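Local coordinates for beta-glucoside phosphorylase BglX (Unidentified, PDB 5VQE), which probably cleaves beta-glucosides with phosphate as the acceptor, as a family 3 glycoside phosphorylase, and binds 2-deoxy-2-fluoroglucose in its sugar pocket, at residues 159-163 against 512-516; 165-171 against 553-557; 460-464 against 500-504. All coordinates share one frame; numbering follows the deposited sequence.

Interaction 1 (159-163 against 512-516); sequences ITNVR and SNPYH
Asn161 and Asn513 meet amide to amide, in the one direct hydrogen bond between segments 159-163 and 512-516. ND2 of Asn161 donates a hydrogen bond to OD1 of Asn513 at 3.2 Å, nearly straight at 170° and within its own amide plane, but it arrives above the plane of the acceptor, the two amides standing 86° apart. The backbone N of Tyr515 takes the same oxygen from the opposite face of that plane, 2.9 Å from Asn513 OD1, which makes an Asx turn. Held by these two donors at OD1, and by Ile485 O at ND2, the Asn513 amide is probably restrained in its rotation. Asparagine suits both places: one supplies an N-H and an oxygen at once, the other an acceptor short enough to fold back on its own chain. With CG of Asn161 anti to the backbone N (chi1 -160°), the amide is carried out to the facing loop.

A water bridge adds a second polar link. It donates to OD1 of Asn161 at 2.8 Å and pairs with OG of Ser512 at 2.7 Å.

Methyl and edge contacts fill in the rest. CG1 of Val162 makes a close methyl-to-oxygen contact with the carbonyl O of Ser512 (3.1 Å) and an apolar one with CD of Pro514 at 4.0 Å, while ND2 of Asn161 also lies at the Tyr515 ring edge, 3.6 Å from CD1. The ring carries Pro514 CG over one face, and its hydroxyl bonds to Asp152.

Next along the chain, Arg163 lines the sugar pocket, bonding to the bound 2-deoxy-2-fluoroglucose and pairing with Glu94. The contact therefore ties a loop of the active-site domain to the C-terminal part of the chain. Val162 and Pro514 both rest on helix 113-119, and beyond them Ser512 touches strand 469-475, beside strand 506-510.

Interaction 2 (165-171 against 553-557); sequences YGSDPER and KSPVD
This is a partly buried contact of a loop and helix start with a loop, in which the N-capped start of helix 169-184 and the loop through Gly166 before it meet the tail that follows helix 534-544. Asp168 is the N-cap: its OD2 accepts from the backbone N of Arg171 at 3.0 Å. One direct hydrogen bond joins the segments, Ser167 N to Pro555 O at 3.1 Å and 165°. Gly166 brings the backbones together, its CA 3.4 Å from Pro555 O; a side chain here would collide with that oxygen, so glycine fits.

Arg171 leaves its helix toward the tail, its CG anti to the backbone N (chi1 -178°), then bends at chi3. NH1 comes to 3.9 Å from CA of Pro555, and NH2 lies 4.1 Å from NZ of Lys553, two like charges, while NE forms a salt bridge with Asp120. An alanine here is likely to leave Asp120 without its salt-bridge mate and open a gap beside Pro555. Val556 CG2 packs against Ser167, whose OG shares a water with Asp557 N.

A second water sits in the plane of the guanidinium at its edge, accepting from Arg171 NH1 and Asp168 N while donating to Tyr165 O and, at 2.8 Å, to Pro555 O.

Interaction 3 (460-464 against 500-504); sequences IEDLK and FVCDV
Ile460 and Phe500 open an apolar contact between the first turn of helix 460-466 and the loop 500-504, and Lys464 lies along the loop beside it. From CB its chain leaves with CG anti to the carbonyl carbon (chi1 -68°). CG touches CG2 of Val504 at 4.0 Å and lies 3.6 Å from the carbonyl O of Asp503; CD stays near that oxygen, and a bend at chi3 (108°) brings CE to 3.2 Å from it. NZ ends 4.2 Å from OD1 of Asp503, a distance too long for a salt bridge, though the opposite charges may still attract weakly. Lysine suits this exposed flank, its methylenes covering the loop while the ammonium stays at the surface.

One turn back, CD1 of Ile460 meets CE1 of Phe500 at 3.7 Å, and its CG2 lies against the Asp503 carboxylate, 3.9 Å from CG, the two side chains crossing at about a right angle. Leu463 sits deeper: its CD2 wedges between CD2 of Phe500 and CG2 of Val504, 4.0 Å from each. Within the loop, Phe500 O accepts from the backbone N of both Asp503 and Val504, consistent with a tight local turn.

Beneath the contact, Leu463 and Val504 both rest on Phe470 of strand 469-475, and the loop runs on into strand 506-510.

Interactions 1 and 2 are neighbours, their centres 12 Å apart, and they touch where Tyr515 packs against Val556. Along the chain their segments alternate: 159-163, 165-171, 512-516, 553-557. Together they join the loop after strand 143-144 and the start of helix 169-184, in the family 3 N-terminal domain, to C-terminal segments, and both use helix 113-119 as common ground, so they seam the two parts of the chain near the sugar pocket. Interaction 3 is nested inside both loops in sequence yet lies far off, its centre 30 Å from that of interaction 1 and 37 Å from that of interaction 2. Its loop 500-504 leads into strand 506-510 and segment 512-516 follows that strand, so interactions 1 and 3 lie at opposite ends of one strand of the mixed sheet.

Interaction 1 (159-163 against 512-516)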
loop_
_atom_site.group_PDB
_atom_site.type_symbol
_atom_site.label_atom_id
_atom_site.label_comp_id
_atom_site.label_asym_id
_atom_site.label_seq_id
_atom_site.Cartn_x
_atom_site.Cartn_y
_atom_site.Cartn_z
ATOM N N ILE A 159 7.075 1.418 7.232
ATOM C CA ILE A 159 6.008 1.774 6.304
ATOM C C ILE A 159 6.265 1.246 4.904
ATOM O O ILE A 159 5.420 1.433 4.014
ATOM C CB ILE A 159 5.779 3.302 6.291
ATOM C CG1 ILE A 159 4.394 3.659 5.749
ATOM C CG2 ILE A 159 6.863 4.031 5.501
ATOM C CD1 ILE A 159 3.251 3.244 6.654
ATOM N N THR A 160 7.389 0.560 4.687
ATOM C CA THR A 160 7.637 -0.165 3.449
ATOM C C THR A 160 7.355 -1.647 3.685
ATOM O O THR A 160 6.192 -2.060 3.681
ATOM C CB THR A 160 9.068 0.086 2.974
ATOM O OG1 THR A 160 9.982 -0.069 4.070
ATOM C CG2 THR A 160 9.189 1.512 2.421
ATOM N N ASN A 161 8.388 -2.446 3.930
ATOM C CA ASN A 161 8.219 -3.805 4.473
ATOM C C ASN A 161 7.337 -4.604 3.516
ATOM O O ASN A 161 7.585 -4.584 2.298
ATOM C CB ASN A 161 7.688 -3.674 5.896
ATOM C CG ASN A 161 7.918 -4.919 6.721
ATOM O OD1 ASN A 161 7.008 -5.736 6.921
ATOM N ND2 ASN A 161 9.145 -5.077 7.208
ATOM N N VAL A 162 6.294 -5.286 3.994
ATOM C CA VAL A 162 5.511 -6.160 3.131
ATOM C C VAL A 162 4.683 -5.409 2.103
ATOM O O VAL A 162 4.096 -6.047 1.230
ATOM C CB VAL A 162 4.567 -7.070 3.947
ATOM C CG1 VAL A 162 5.368 -8.014 4.823
ATOM C CG2 VAL A 162 3.581 -6.261 4.771
ATOM N N ARG A 163 4.603 -4.078 2.179
ATOM C CA ARG A 163 3.903 -3.324 1.145
ATOM C C ARG A 163 4.690 -3.262 -0.155
ATOM O O ARG A 163 4.131 -2.851 -1.182
ATOM C CB ARG A 163 3.600 -1.904 1.631
ATOM C CG ARG A 163 2.644 -1.835 2.823
ATOM C CD ARG A 163 2.515 -0.406 3.323
ATOM N NE ARG A 163 1.653 0.415 2.480
ATOM C CZ ARG A 163 1.710 1.742 2.419
ATOM N NH1 ARG A 163 2.604 2.410 3.144
ATOM N NH2 ARG A 163 0.885 2.402 1.621
ATOM N N SER A 512 3.697 -11.597 8.669
ATOM C CA SER A 512 3.821 -10.258 8.111
ATOM C C SER A 512 5.289 -9.870 7.974
ATOM O O SER A 512 5.921 -10.196 6.963
ATOM C CB SER A 512 3.046 -9.265 8.973
ATOM O OG SER A 512 2.769 -8.096 8.242
ATOM N N ASN A 513 5.855 -9.218 8.987
ATOM C CA ASN A 513 7.213 -8.686 8.901
ATOM C C ASN A 513 8.212 -9.807 8.611
ATOM O O ASN A 513 8.281 -10.782 9.379
ATOM C CB ASN A 513 7.562 -7.982 10.214
ATOM C CG ASN A 513 8.902 -7.263 10.170
ATOM O OD1 ASN A 513 9.695 -7.448 9.257
ATOM N ND2 ASN A 513 9.161 -6.446 11.184
ATOM N N PRO A 514 8.987 -9.729 7.526
ATOM C CA PRO A 514 9.924 -10.813 7.202
ATOM C C PRO A 514 11.229 -10.768 7.978
ATOM O O PRO A 514 12.062 -11.663 7.802
ATOM C CB PRO A 514 10.185 -10.591 5.709
ATOM C CG PRO A 514 10.106 -9.094 5.589
ATOM C CD PRO A 514 8.986 -8.685 6.486
ATOM N N TYR A 515 11.430 -9.765 8.832
ATOM C CA TYR A 515 12.717 -9.540 9.481
ATOM C C TYR A 515 12.722 -9.924 10.957
ATOM O O TYR A 515 13.599 -9.469 11.697
ATOM C CB TYR A 515 13.118 -8.073 9.344
ATOM C CG TYR A 515 13.224 -7.606 7.912
ATOM C CD1 TYR A 515 12.382 -6.629 7.422
ATOM C CD2 TYR A 515 14.158 -8.160 7.052
ATOM C CE1 TYR A 515 12.479 -6.199 6.114
ATOM C CE2 TYR A 515 14.262 -7.742 5.751
ATOM C CZ TYR A 515 13.421 -6.762 5.283
ATOM O OH TYR A 515 13.521 -6.354 3.969
ATOM N N HIS A 516 11.773 -10.750 11.411
ATOM C CA HIS A 516 11.665 -10.989 12.850
ATOM C C HIS A 516 12.852 -11.759 13.417
ATOM O O HIS A 516 13.036 -11.763 14.639
ATOM C CB HIS A 516 10.366 -11.721 13.177
ATOM C CG HIS A 516 9.174 -10.825 13.252
ATOM N ND1 HIS A 516 9.209 -9.586 13.856
ATOM C CD2 HIS A 516 7.911 -10.986 12.796
ATOM C CE1 HIS A 516 8.016 -9.024 13.769
ATOM N NE2 HIS A 516 7.208 -9.855 13.135
HETATM O O HOH W 1 4.732 -6.198 8.467
#

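Interaction 2 (165-171 against 553-557)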
loop_
_atom_site.group_PDB
_atom_site.type_symbol
_atom_site.label_atom_id
_atom_site.label_comp_id
_atom_site.label_asym_id
_atom_site.label_seq_id
_atom_site.Cartn_x
_atom_site.Cartn_y
_atom_site.Cartn_z
ATOM N N TYR A 165 7.472 -5.106 -3.105
ATOM C CA TYR A 165 7.880 -6.352 -3.730
ATOM C C TYR A 165 9.303 -6.742 -3.345
ATOM O O TYR A 165 9.957 -7.503 -4.069
ATOM C CB TYR A 165 7.745 -6.250 -5.255
ATOM C CG TYR A 165 6.323 -6.040 -5.710
ATOM C CD1 TYR A 165 5.350 -7.004 -5.479
ATOM C CD2 TYR A 165 5.945 -4.874 -6.362
ATOM C CE1 TYR A 165 4.043 -6.813 -5.881
ATOM C CE2 TYR A 165 4.634 -4.678 -6.770
ATOM C CZ TYR A 165 3.693 -5.648 -6.521
ATOM O OH TYR A 165 2.393 -5.451 -6.917
ATOM N N GLY A 166 9.789 -6.244 -2.213
ATOM C CA GLY A 166 11.080 -6.644 -1.701
ATOM C C GLY A 166 12.173 -5.647 -2.011
ATOM O O GLY A 166 11.908 -4.456 -2.188
ATOM N N SER A 167 13.412 -6.126 -2.090
ATOM C CA SER A 167 14.571 -5.248 -2.159
ATOM C C SER A 167 15.330 -5.350 -3.475
ATOM O O SER A 167 16.384 -4.722 -3.609
ATOM C CB SER A 167 15.513 -5.548 -0.992
ATOM O OG SER A 167 15.948 -6.897 -1.025
ATOM N N ASP A 168 14.834 -6.114 -4.451
ATOM C CA ASP A 168 15.525 -6.250 -5.728
ATOM C C ASP A 168 14.849 -5.400 -6.796
ATOM O O ASP A 168 13.712 -5.709 -7.194
ATOM C CB ASP A 168 15.564 -7.711 -6.173
ATOM C CG ASP A 168 16.270 -7.885 -7.510
ATOM O OD1 ASP A 168 17.472 -7.571 -7.595
ATOM O OD2 ASP A 168 15.622 -8.313 -8.485
ATOM N N PRO A 169 15.502 -4.360 -7.315
ATOM C CA PRO A 169 14.843 -3.508 -8.317
ATOM C C PRO A 169 14.302 -4.257 -9.523
ATOM O O PRO A 169 13.238 -3.900 -10.037
ATOM C CB PRO A 169 15.958 -2.531 -8.706
ATOM C CG PRO A 169 16.749 -2.398 -7.475
ATOM C CD PRO A 169 16.773 -3.770 -6.858
ATOM N N GLU A 170 15.001 -5.281 -10.007
ATOM C CA GLU A 170 14.516 -5.967 -11.199
ATOM C C GLU A 170 13.214 -6.707 -10.917
ATOM O O GLU A 170 12.310 -6.721 -11.758
ATOM C CB GLU A 170 15.598 -6.908 -11.740
ATOM C CG GLU A 170 16.902 -6.180 -12.089
ATOM C CD GLU A 170 16.682 -4.968 -12.987
ATOM O OE1 GLU A 170 16.068 -5.134 -14.061
ATOM O OE2 GLU A 170 17.114 -3.852 -12.615
ATOM N N ARG A 171 13.074 -7.288 -9.724
ATOM C CA ARG A 171 11.824 -7.961 -9.378
ATOM C C ARG A 171 10.703 -6.946 -9.157
ATOM O O ARG A 171 9.557 -7.177 -9.563
ATOM C CB ARG A 171 12.019 -8.844 -8.141
ATOM C CG ARG A 171 10.773 -9.621 -7.757
ATOM C CD ARG A 171 10.996 -10.669 -6.656
ATOM N NE ARG A 171 12.004 -11.672 -7.008
ATOM C CZ ARG A 171 13.237 -11.728 -6.510
ATOM N NH1 ARG A 171 13.658 -10.844 -5.614
ATOM N NH2 ARG A 171 14.061 -12.692 -6.904
ATOM N N LYS A 553 10.477 -18.089 -2.173
ATOM C CA LYS A 553 11.851 -17.603 -2.214
ATOM C C LYS A 553 11.874 -16.191 -1.644
ATOM O O LYS A 553 11.163 -15.309 -2.138
ATOM C CB LYS A 553 12.395 -17.616 -3.643
ATOM C CG LYS A 553 13.764 -16.964 -3.795
ATOM C CD LYS A 553 14.182 -16.888 -5.250
ATOM C CE LYS A 553 15.457 -16.083 -5.408
ATOM N NZ LYS A 553 16.037 -16.226 -6.774
ATOM N N SER A 554 12.687 -15.981 -0.615
ATOM C CA SER A 554 12.759 -14.687 0.047
ATOM C C SER A 554 13.032 -13.578 -0.973
ATOM O O SER A 554 14.052 -13.634 -1.671
ATOM C CB SER A 554 13.860 -14.714 1.101
ATOM O OG SER A 554 13.529 -15.605 2.142
ATOM N N PRO A 555 12.161 -12.574 -1.094
ATOM C CA PRO A 555 12.431 -11.430 -1.984
ATOM C C PRO A 555 13.231 -10.316 -1.329
ATOM O O PRO A 555 13.332 -9.222 -1.895
ATOM C CB PRO A 555 11.016 -10.945 -2.318
ATOM C CG PRO A 555 10.259 -11.182 -1.050
ATOM C CD PRO A 555 10.857 -12.431 -0.418
ATOM N N VAL A 556 13.793 -10.629 -0.163
ATOM C CA VAL A 556 14.477 -9.705 0.723
ATOM C C VAL A 556 15.481 -10.560 1.496
ATOM O O VAL A 556 15.383 -11.787 1.503
ATOM C CB VAL A 556 13.413 -9.031 1.622
ATOM C CG1 VAL A 556 13.709 -9.198 3.071
ATOM C CG2 VAL A 556 13.180 -7.589 1.213
ATOM N N ASP A 557 16.471 -9.920 2.122
ATOM C CA ASP A 557 17.377 -10.658 3.005
ATOM C C ASP A 557 16.743 -10.766 4.385
ATOM O O ASP A 557 16.747 -9.786 5.137
ATOM C CB ASP A 557 18.741 -9.974 3.126
ATOM C CG ASP A 557 19.671 -10.689 4.102
ATOM O OD1 ASP A 557 19.432 -11.881 4.407
ATOM O OD2 ASP A 557 20.639 -10.053 4.577
HETATM O O HOH W 2 12.500 -8.311 -4.394
HETATM O O HOH W 3 16.995 -7.205 1.487
#

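Interaction 3 (460-464 against 500-504)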
loop_
_atom_site.group_PDB
_atom_site.type_symbol
_atom_site.label_atom_id
_atom_site.label_comp_id
_atom_site.label_asym_id
_atom_site.label_seq_id
_atom_site.Cartn_x
_atom_site.Cartn_y
_atom_site.Cartn_z
ATOM N N ILE A 460 11.445 -25.692 34.781
ATOM C CA ILE A 460 11.643 -26.009 33.371
ATOM C C ILE A 460 11.361 -27.483 33.129
ATOM O O ILE A 460 10.878 -27.859 32.057
ATOM C CB ILE A 460 13.062 -25.624 32.910
ATOM C CG1 ILE A 460 13.241 -24.096 32.954
ATOM C CG2 ILE A 460 13.336 -26.168 31.501
ATOM C CD1 ILE A 460 14.511 -23.577 32.286
ATOM N N GLU A 461 11.651 -28.343 34.107
ATOM C CA GLU A 461 11.325 -29.755 33.937
ATOM C C GLU A 461 9.816 -29.945 33.875
ATOM O O GLU A 461 9.320 -30.729 33.055
ATOM C CB GLU A 461 11.951 -30.587 35.062
ATOM C CG GLU A 461 11.673 -32.092 34.990
ATOM C CD GLU A 461 12.264 -32.781 33.759
ATOM O OE1 GLU A 461 13.039 -32.135 33.014
ATOM O OE2 GLU A 461 11.951 -33.981 33.543
ATOM N N ASP A 462 9.068 -29.225 34.722
ATOM C CA ASP A 462 7.612 -29.219 34.610
ATOM C C ASP A 462 7.183 -28.792 33.213
ATOM O O ASP A 462 6.351 -29.445 32.572
ATOM C CB ASP A 462 6.992 -28.270 35.641
ATOM C CG ASP A 462 7.184 -28.727 37.077
ATOM O OD1 ASP A 462 7.272 -29.944 37.337
ATOM O OD2 ASP A 462 7.227 -27.843 37.956
ATOM N N LEU A 463 7.726 -27.670 32.738
ATOM C CA LEU A 463 7.411 -27.197 31.397
ATOM C C LEU A 463 7.649 -28.287 30.358
ATOM O O LEU A 463 6.811 -28.513 29.479
ATOM C CB LEU A 463 8.255 -25.966 31.075
ATOM C CG LEU A 463 7.984 -25.292 29.731
ATOM C CD1 LEU A 463 6.631 -24.575 29.743
ATOM C CD2 LEU A 463 9.105 -24.313 29.398
ATOM N N LYS A 464 8.803 -28.963 30.430
ATOM C CA LYS A 464 9.114 -29.999 29.447
ATOM C C LYS A 464 8.174 -31.185 29.573
ATOM O O LYS A 464 7.868 -31.845 28.571
ATOM C CB LYS A 464 10.554 -30.476 29.601
ATOM C CG LYS A 464 11.597 -29.448 29.239
ATOM C CD LYS A 464 12.952 -29.809 29.847
ATOM C CE LYS A 464 13.950 -30.285 28.814
ATOM N NZ LYS A 464 15.269 -30.604 29.442
ATOM N N PHE A 500 13.464 -20.373 25.851
ATOM C CA PHE A 500 13.821 -21.731 26.240
ATOM C C PHE A 500 14.068 -22.610 25.017
ATOM O O PHE A 500 13.778 -23.811 25.031
ATOM C CB PHE A 500 12.732 -22.342 27.123
ATOM C CG PHE A 500 12.445 -21.549 28.374
ATOM C CD1 PHE A 500 13.409 -21.411 29.361
ATOM C CD2 PHE A 500 11.207 -20.964 28.576
ATOM C CE1 PHE A 500 13.146 -20.686 30.515
ATOM C CE2 PHE A 500 10.941 -20.248 29.718
ATOM C CZ PHE A 500 11.916 -20.106 30.692
ATOM N N VAL A 501 14.648 -22.042 23.955
ATOM C CA VAL A 501 14.793 -22.776 22.694
ATOM C C VAL A 501 15.720 -23.985 22.810
ATOM O O VAL A 501 15.645 -24.891 21.975
ATOM C CB VAL A 501 15.285 -21.845 21.564
ATOM C CG1 VAL A 501 14.236 -20.766 21.269
ATOM C CG2 VAL A 501 16.648 -21.223 21.905
ATOM N N CYS A 502 16.596 -24.032 23.815
ATOM C CA CYS A 502 17.457 -25.188 24.021
ATOM C C CYS A 502 16.843 -26.215 24.960
ATOM O O CYS A 502 17.399 -27.309 25.108
ATOM C CB CYS A 502 18.809 -24.746 24.578
ATOM S SG CYS A 502 19.707 -23.661 23.474
ATOM N N ASP A 503 15.721 -25.881 25.592
ATOM C CA ASP A 503 15.004 -26.770 26.497
ATOM C C ASP A 503 13.720 -27.320 25.900
ATOM O O ASP A 503 13.327 -28.439 26.234
ATOM C CB ASP A 503 14.666 -26.030 27.800
ATOM C CG ASP A 503 15.902 -25.689 28.621
ATOM O OD1 ASP A 503 16.512 -26.619 29.191
ATOM O OD2 ASP A 503 16.274 -24.495 28.683
ATOM N N VAL A 504 13.058 -26.557 25.036
ATOM C CA VAL A 504 11.831 -26.990 24.379
ATOM C C VAL A 504 11.899 -26.592 22.907
ATOM O O VAL A 504 12.169 -25.421 22.599
ATOM C CB VAL A 504 10.597 -26.381 25.057
ATOM C CG1 VAL A 504 9.317 -26.847 24.372
ATOM C CG2 VAL A 504 10.566 -26.737 26.544
#